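Local coordinates for protein NADH:ubiquinone oxidoreductase, Na translocating, C subunit (Parabacteroides distasonis, PDB 3LWX) that is probably the C subunit of a sodium-translocating, membrane-associated respiratory complex, represented by a soluble fragment that includes an FMN-binding domain, at residues Gln19-Ser23 and Ile24-Val28; Lys178-Asp181 and Glu182-Asn186. One frame throughout, in Å; residues are numbered along the deposited sequence. Where two conformers were deposited one is given.

Contact 1: residues Gln19-Ser23 and Ile24-Val28; sequences QILRS and INVNV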
loop_
_atom_site.group_PDB
_atom_site.type_symbol
_atom_site.label_atom_id
_atom_site.label_comp_id
_atom_site.label_asym_id
_atom_site.label_seq_id
_atom_site.Cartn_x
_atom_site.Cartn_y
_atom_site.Cartn_z
ATOM N N GLN A 19 -0.933 -9.562 -1.985
ATOM C CA GLN A 19 -0.316 -8.322 -1.507
ATOM C C GLN A 19 -1.344 -7.432 -0.800
ATOM O O GLN A 19 -1.101 -6.893 0.282
ATOM C CB GLN A 19 0.306 -7.568 -2.669
ATOM C CG GLN A 19 1.501 -8.265 -3.295
ATOM C CD GLN A 19 1.887 -7.632 -4.613
ATOM O OE1 GLN A 19 2.021 -6.415 -4.724
ATOM N NE2 GLN A 19 2.061 -8.466 -5.632
ATOM N N ILE A 20 -2.491 -7.239 -1.441
ATOM C CA ILE A 20 -3.573 -6.454 -0.873
ATOM C C ILE A 20 -4.020 -7.081 0.455
ATOM O O ILE A 20 -4.194 -6.370 1.456
ATOM C CB ILE A 20 -4.718 -6.334 -1.898
ATOM C CG1 ILE A 20 -4.267 -5.439 -3.057
ATOM C CG2 ILE A 20 -5.975 -5.771 -1.234
ATOM C CD1 ILE A 20 -5.216 -5.411 -4.241
ATOM N N LEU A 21 -4.214 -8.395 0.460
ATOM C CA LEU A 21 -4.598 -9.065 1.697
ATOM C C LEU A 21 -3.546 -8.897 2.805
ATOM O O LEU A 21 -3.904 -8.671 3.972
ATOM C CB LEU A 21 -4.899 -10.542 1.431
ATOM C CG LEU A 21 -6.205 -10.794 0.681
ATOM C CD1 LEU A 21 -6.239 -12.232 0.173
ATOM C CD2 LEU A 21 -7.413 -10.471 1.546
ATOM N N ARG A 22 -2.265 -8.989 2.464
ATOM C CA ARG A 22 -1.233 -8.804 3.493
ATOM C C ARG A 22 -1.318 -7.419 4.115
ATOM O O ARG A 22 -1.014 -7.263 5.297
ATOM C CB ARG A 22 0.180 -9.068 2.962
ATOM C CG ARG A 22 0.454 -10.539 2.678
ATOM C CD ARG A 22 1.928 -10.808 2.471
ATOM N NE ARG A 22 2.497 -10.165 1.289
ATOM C CZ ARG A 22 2.616 -10.711 0.085
ATOM N NH1 ARG A 22 2.159 -11.925 -0.190
ATOM N NH2 ARG A 22 3.188 -9.994 -0.880
ATOM N N SER A 23 -1.735 -6.415 3.342
ATOM C CA SER A 23 -1.876 -5.058 3.888
ATOM C C SER A 23 -3.014 -4.925 4.890
ATOM O O SER A 23 -3.045 -3.936 5.623
ATOM C CB SER A 23 -2.041 -4.019 2.782
ATOM O OG SER A 23 -3.359 -3.923 2.283
ATOM N N ILE A 24 -3.932 -5.912 4.922
ATOM C CA ILE A 24 -4.971 -5.994 5.951
ATOM C C ILE A 24 -4.747 -7.222 6.842
ATOM O O ILE A 24 -5.684 -7.758 7.437
ATOM C CB ILE A 24 -6.416 -5.905 5.392
ATOM C CG1 ILE A 24 -6.705 -6.996 4.344
ATOM C CG2 ILE A 24 -6.641 -4.491 4.855
ATOM C CD1 ILE A 24 -8.198 -7.147 4.017
ATOM N N ASN A 25 -3.491 -7.661 6.944
ATOM C CA ASN A 25 -3.088 -8.680 7.911
ATOM C C ASN A 25 -3.696 -10.048 7.665
ATOM O O ASN A 25 -3.990 -10.796 8.604
ATOM C CB ASN A 25 -3.385 -8.156 9.320
ATOM C CG ASN A 25 -2.756 -6.796 9.520
ATOM O OD1 ASN A 25 -1.588 -6.628 9.227
ATOM N ND2 ASN A 25 -3.544 -5.811 9.932
ATOM N N VAL A 26 -3.809 -10.404 6.391
ATOM C CA VAL A 26 -4.330 -11.706 5.965
ATOM C C VAL A 26 -3.269 -12.324 5.061
ATOM O O VAL A 26 -2.912 -11.746 4.030
ATOM C CB VAL A 26 -5.688 -11.558 5.271
ATOM C CG1 VAL A 26 -6.121 -12.882 4.644
ATOM C CG2 VAL A 26 -6.714 -11.007 6.261
ATOM N N ASN A 27 -2.778 -13.502 5.457
ATOM C CA ASN A 27 -1.686 -14.188 4.785
ATOM C C ASN A 27 -2.153 -15.539 4.299
ATOM O O ASN A 27 -2.284 -16.465 5.095
ATOM C CB ASN A 27 -0.503 -14.323 5.737
ATOM C CG ASN A 27 0.177 -13.002 5.955
ATOM O OD1 ASN A 27 1.120 -12.663 5.245
ATOM N ND2 ASN A 27 -0.355 -12.201 6.868
ATOM N N VAL A 28 -2.440 -15.636 3.012
ATOM C CA VAL A 28 -2.909 -16.878 2.412
ATOM C C VAL A 28 -2.101 -17.200 1.168
ATOM O O VAL A 28 -1.391 -16.352 0.625
ATOM C CB VAL A 28 -4.419 -16.817 2.085
ATOM C CG1 VAL A 28 -5.223 -16.587 3.360
ATOM C CG2 VAL A 28 -4.723 -15.760 1.026
HETATM O O HOH W 1 0.324 -5.728 7.421
HETATM O O HOH W 2 0.163 -9.307 6.939
HETATM O O HOH W 3 0.549 -13.874 1.295
#
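Leu21 and Val26 meet where the long helix 4-23 runs out, in a local contact that turns the chain into the loop leading to helix 30-40. The turn is a Schellman motif, with Asn25 at positive phi (66°) as its C-prime residue. Val26 N donates to Leu21 O at 3.0 Å, and inside that bond Asn25 N donates to Arg22 O, also at 3.0 Å. Leu21 O takes a second bond, from Ile24 N at 2.9 Å; the two donors come in over opposite faces of its carbonyl plane.

The apolar part of the motif sits on the same residues. Leu21 CB rests 4.0 Å from Val26 CB, while further out Leu21 CD1 meets Val28 CG2 at 3.9 Å. Leu40 of helix 30-40 lies against both Leu21 and Val26, which ties the turn to the next helix. Ile24 has CG1 set between its backbone N and carbonyl carbon (chi1 57°), a torsion that lays this branch against Leu21 O; Ile86 and Ser103 of the central sheet also touch its side chain.

The outer side is polar. Arg22 crosses Asn27 at roughly a right angle, and its guanidinium goes on to a salt bridge with Asp115 through NE. Asn25 ND2 bonds to the Tyr112 carbonyl. Waters also bridge the two segments: one links Arg22 NH1 to Val28 O, and another donates a hydrogen bond to Arg22 O and accepts one from Asn27 ND2. Asn27 OD1 of the same amide lies 3.4 Å from Arg22 CG.

Contact 2: residues Lys178-Asp181 and Glu182-Asn186; sequences KGVD and EMLFN
Lys178 and Glu182 carry the charged part of this contact, one turn apart on the solvent side. In one of two deposited conformers of Lys178, NZ makes a long salt bridge with Glu182 OE2, 3.5 Å, so the pair is loosely defined; the two chains approach obliquely. A water donates to Glu182 OE2 at 2.8 Å and, in that same lysine conformer, reaches Lys178 NZ only weakly. Glu182 has CG beside its backbone N (chi1 -68°) and runs on extended, a course that takes CG to 3.2 Å from Lys178 O and brings the carboxylate back toward the lysine.

Beneath these side chains the backbone is regular alpha-helix. Glu182 N donates to Lys178 O and Phe185 N to Asp181 O, both with N-H...O angles of 169°, while the bond from Met183 N to Gly179 O measures 2.8 Å and is more bent, at 153°. Leu184 N closes onto Val180 O in the same i to i+4 pattern. The segment lies mostly in the first half of the long helix 174-196, which packs against the antiparallel sheet, and it belongs to the FMN-binding domain.

The apolar contacts lie toward that sheet. Val180 and Leu184 run alongside each other in the same direction, with Val180 CG1 3.9 Å from Leu184 CD1. Val180 CG2 also stands 4.2 Å from CE of Met183, a selenomethionine in this model. Leu98 and Phe116 of the sheet touch both Val180 and Met183, and Leu89 touches Met183 and Leu184.

The Asp181 carboxylate turns to partners outside this stretch of helix: OD2 accepts from Val154 N, and OD1 is hydrogen-bonded to a glycerol, probably from the crystallisation liquor.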
loop_
_atom_site.group_PDB
_atom_site.type_symbol
_atom_site.label_atom_id
_atom_site.label_comp_id
_atom_site.label_asym_id
_atom_site.label_seq_id
_atom_site.Cartn_x
_atom_site.Cartn_y
_atom_site.Cartn_z
ATOM N N LYS A 178 14.757 5.288 2.206
ATOM C CA LYS A 178 14.389 6.628 1.735
ATOM C C LYS A 178 13.364 6.524 0.614
ATOM O O LYS A 178 12.421 7.303 0.530
ATOM C CB LYS A 178 15.600 7.396 1.201
ATOM C CG LYS A 178 16.397 8.227 2.172
ATOM C CD LYS A 178 17.011 9.315 1.283
ATOM C CE LYS A 178 17.008 10.689 1.894
ATOM N NZ LYS A 178 16.724 11.661 0.742
ATOM N N GLY A 179 13.565 5.565 -0.277
ATOM C CA GLY A 179 12.630 5.333 -1.361
ATOM C C GLY A 179 11.245 4.960 -0.846
ATOM O O GLY A 179 10.242 5.372 -1.421
ATOM N N VAL A 180 11.175 4.187 0.231
ATOM C CA VAL A 180 9.884 3.868 0.854
ATOM C C VAL A 180 9.253 5.124 1.452
ATOM O O VAL A 180 8.064 5.382 1.270
ATOM C CB VAL A 180 10.000 2.750 1.914
ATOM C CG1 VAL A 180 8.678 2.568 2.647
ATOM C CG2 VAL A 180 10.421 1.428 1.252
ATOM N N ASP A 181 10.046 5.911 2.181
ATOM C CA ASP A 181 9.554 7.157 2.770
ATOM C C ASP A 181 8.948 8.053 1.669
ATOM O O ASP A 181 7.814 8.572 1.781
ATOM C CB ASP A 181 10.732 7.834 3.479
ATOM C CG ASP A 181 10.342 9.040 4.332
ATOM O OD1 ASP A 181 9.376 9.742 4.024
ATOM O OD2 ASP A 181 11.016 9.256 5.347
ATOM N N GLU A 182 9.699 8.243 0.596
ATOM C CA GLU A 182 9.254 9.075 -0.514
ATOM C C GLU A 182 8.039 8.474 -1.210
ATOM O O GLU A 182 7.113 9.194 -1.574
ATOM C CB GLU A 182 10.427 9.261 -1.457
ATOM C CG GLU A 182 11.522 10.115 -0.823
ATOM C CD GLU A 182 12.873 10.044 -1.487
ATOM O OE1 GLU A 182 13.013 9.374 -2.521
ATOM O OE2 GLU A 182 13.805 10.651 -0.947
HETATM N N MSE A 183 8.048 7.157 -1.403
HETATM C CA MSE A 183 6.925 6.453 -2.016
HETATM C C MSE A 183 5.647 6.671 -1.226
HETATM O O MSE A 183 4.585 6.919 -1.803
HETATM C CB MSE A 183 7.218 4.949 -2.109
HETATM C CG MSE A 183 6.003 4.115 -2.469
HETATM SE SE MSE A 183 6.426 2.334 -3.030
HETATM C CE MSE A 183 7.095 1.650 -1.382
ATOM N N LEU A 184 5.728 6.549 0.092
ATOM C CA LEU A 184 4.559 6.758 0.928
ATOM C C LEU A 184 4.044 8.187 0.782
ATOM O O LEU A 184 2.849 8.409 0.567
ATOM C CB LEU A 184 4.903 6.451 2.392
ATOM C CG LEU A 184 5.024 4.986 2.765
ATOM C CD1 LEU A 184 5.820 4.816 4.049
ATOM C CD2 LEU A 184 3.635 4.366 2.866
ATOM N N PHE A 185 4.934 9.154 0.921
ATOM C CA PHE A 185 4.486 10.539 0.839
ATOM C C PHE A 185 3.884 10.860 -0.519
ATOM O O PHE A 185 2.802 11.439 -0.623
ATOM C CB PHE A 185 5.650 11.488 1.160
ATOM C CG PHE A 185 5.265 12.939 1.126
ATOM C CD1 PHE A 185 5.335 13.658 -0.057
ATOM C CD2 PHE A 185 4.822 13.591 2.271
ATOM C CE1 PHE A 185 4.970 14.992 -0.099
ATOM C CE2 PHE A 185 4.454 14.920 2.237
ATOM C CZ PHE A 185 4.531 15.623 1.058
ATOM N N ASN A 186 4.611 10.507 -1.580
ATOM C CA ASN A 186 4.170 10.857 -2.932
ATOM C C ASN A 186 2.913 10.097 -3.339
ATOM O O ASN A 186 2.017 10.658 -3.960
ATOM C CB ASN A 186 5.289 10.592 -3.934
ATOM C CG ASN A 186 6.450 11.547 -3.791
ATOM O OD1 ASN A 186 6.276 12.706 -3.409
ATOM N ND2 ASN A 186 7.649 11.072 -4.141
HETATM O O HOH W 4 13.360 11.844 1.500
#

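How the contacts relate
The two contacts lie on opposite sides of the chain's centre, with centres about 21 Å apart and nearest atoms about 10 Å apart, so they do not touch. Each is partly buried, with an apolar flank and a polar one, and both lean on strands 82-92, 97-104 and 111-118 of the same sheet. They differ in their place along a helix. Contact 1 is a helix end, where a capping turn and waters take over from the regular bonding pattern and the arginine's charge is met by an aspartate on the sheet. Contact 2 is inside a helix: its bonding repeats without interruption, and its exposed, intrahelical ion pair is long and seen in one lysine conformer.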